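Side-chain contact in putative esterase (Sulfolobus solfataricus P2, PDB 2RAU), which binds calcium and probably acts as a lipase or esterase of the alpha/beta-hydrolase fold: residues A157-S162 with I314-S319. Numbering follows the deposited sequence.
Sequences AALNYS and ILPSNS
L159 reaches L315 and P316 through a fork of two methyl groups, a compact example of how one helix side chain can bridge to two consecutive residues of a loop distant in sequence. Its CB leaves the helix toward the loop, and at CG the chain divides. One branch ends in CD1, which lies 3.7 Å from CD2 of L315; the two leucine side chains cross at about a right angle, and the contact is made between these two methyls. The other branch, CD2, makes the longer contact, 4.3 Å from CD of P316. In the alpha/beta-hydrolase fold of this probable lipase, helix 153-169 follows the strand and tight turn that resemble a nucleophile elbow, while residues 314-319 lead into strand 320-324 at an edge of the central sheet. L175 of strand 170-176 touches both leucines. L315 holds CG beside its own backbone N and anti to its carbonyl carbon (chi1 -63°), with CD2 reaching CD1 of L159. Farther along the loop, O of P316 accepts from both N and OG of S319, the hydroxyl at 2.6 Å and on the same face of the carbonyl plane as the amide.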
loop_
_atom_site.group_PDB
_atom_site.type_symbol
_atom_site.label_atom_id
_atom_site.label_comp_id
_atom_site.label_asym_id
_atom_site.label_seq_id
_atom_site.Cartn_x
_atom_site.Cartn_y
_atom_site.Cartn_z
ATOM N N ALA A 157 -5.684 8.096 -0.010
ATOM C CA ALA A 157 -4.629 9.034 -0.397
ATOM C C ALA A 157 -4.773 9.429 -1.882
ATOM O O ALA A 157 -4.653 10.611 -2.216
ATOM C CB ALA A 157 -3.257 8.446 -0.110
ATOM N N ALA A 158 -5.045 8.456 -2.752
ATOM C CA ALA A 158 -5.197 8.709 -4.197
ATOM C C ALA A 158 -6.364 9.655 -4.470
ATOM O O ALA A 158 -6.266 10.598 -5.298
ATOM C CB ALA A 158 -5.390 7.423 -4.939
ATOM N N LEU A 159 -7.475 9.420 -3.778
ATOM C CA LEU A 159 -8.644 10.259 -3.924
ATOM C C LEU A 159 -8.427 11.661 -3.373
ATOM O O LEU A 159 -8.860 12.646 -3.990
ATOM C CB LEU A 159 -9.855 9.613 -3.249
ATOM C CG LEU A 159 -10.793 8.891 -4.217
ATOM C CD1 LEU A 159 -11.564 7.776 -3.522
ATOM C CD2 LEU A 159 -11.713 9.931 -4.881
ATOM N N ASN A 160 -7.813 11.742 -2.188
ATOM C CA ASN A 160 -7.479 13.041 -1.573
ATOM C C ASN A 160 -6.503 13.872 -2.453
ATOM O O ASN A 160 -6.680 15.087 -2.657
ATOM C CB ASN A 160 -6.905 12.808 -0.164
ATOM C CG ASN A 160 -7.954 12.348 0.815
ATOM O OD1 ASN A 160 -9.129 12.285 0.471
ATOM N ND2 ASN A 160 -7.537 11.972 2.029
ATOM N N TYR A 161 -5.465 13.211 -2.958
ATOM C CA TYR A 161 -4.512 13.834 -3.873
ATOM C C TYR A 161 -5.227 14.337 -5.133
ATOM O O TYR A 161 -5.027 15.492 -5.555
ATOM C CB TYR A 161 -3.370 12.859 -4.260
ATOM C CG TYR A 161 -2.335 13.527 -5.087
ATOM C CD1 TYR A 161 -1.256 14.164 -4.496
ATOM C CD2 TYR A 161 -2.438 13.560 -6.487
ATOM C CE1 TYR A 161 -0.324 14.822 -5.263
ATOM C CE2 TYR A 161 -1.475 14.220 -7.262
ATOM C CZ TYR A 161 -0.435 14.848 -6.640
ATOM O OH TYR A 161 0.523 15.518 -7.390
ATOM N N SER A 162 -6.080 13.482 -5.702
ATOM C CA SER A 162 -6.816 13.813 -6.902
ATOM C C SER A 162 -7.774 14.965 -6.686
ATOM O O SER A 162 -7.936 15.774 -7.555
ATOM C CB SER A 162 -7.588 12.595 -7.430
ATOM O OG SER A 162 -6.704 11.586 -7.843
ATOM N N ILE A 314 -19.404 8.180 -2.891
ATOM C CA ILE A 314 -18.496 9.337 -2.914
ATOM C C ILE A 314 -17.488 9.303 -4.086
ATOM O O ILE A 314 -16.754 10.249 -4.289
ATOM C CB ILE A 314 -17.720 9.447 -1.572
ATOM N N LEU A 315 -17.484 8.236 -4.884
ATOM C CA LEU A 315 -16.552 8.086 -6.015
ATOM C C LEU A 315 -16.937 8.850 -7.290
ATOM O O LEU A 315 -18.084 9.204 -7.476
ATOM C CB LEU A 315 -16.415 6.608 -6.393
ATOM C CG LEU A 315 -15.825 5.621 -5.389
ATOM C CD1 LEU A 315 -15.904 4.230 -5.993
ATOM C CD2 LEU A 315 -14.405 5.983 -4.993
ATOM N N PRO A 316 -15.968 9.122 -8.180
ATOM C CA PRO A 316 -16.318 9.779 -9.447
ATOM C C PRO A 316 -17.488 9.118 -10.207
ATOM O O PRO A 316 -17.727 7.923 -10.034
ATOM C CB PRO A 316 -15.015 9.702 -10.235
ATOM C CG PRO A 316 -13.959 9.734 -9.166
ATOM C CD PRO A 316 -14.507 8.925 -8.046
ATOM N N SER A 317 -18.200 9.895 -11.030
ATOM C CA SER A 317 -19.399 9.411 -11.744
ATOM C C SER A 317 -19.076 8.245 -12.693
ATOM O O SER A 317 -19.845 7.293 -12.829
ATOM C CB SER A 317 -20.094 10.565 -12.508
ATOM N N ASN A 318 -17.935 8.331 -13.358
ATOM C CA ASN A 318 -17.438 7.225 -14.202
ATOM C C ASN A 318 -17.444 5.801 -13.585
ATOM O O ASN A 318 -17.764 4.813 -14.250
ATOM C CB ASN A 318 -15.954 7.481 -14.538
ATOM C CG ASN A 318 -15.752 8.755 -15.347
ATOM O OD1 ASN A 318 -15.766 9.880 -14.791
ATOM N ND2 ASN A 318 -15.548 8.590 -16.668
ATOM N N SER A 319 -17.100 5.750 -12.304
ATOM C CA SER A 319 -16.554 4.579 -11.687
ATOM C C SER A 319 -17.144 3.212 -12.015
ATOM O O SER A 319 -18.326 2.997 -11.877
ATOM C CB SER A 319 -16.504 4.810 -10.182
ATOM O OG SER A 319 -15.872 6.050 -9.903
#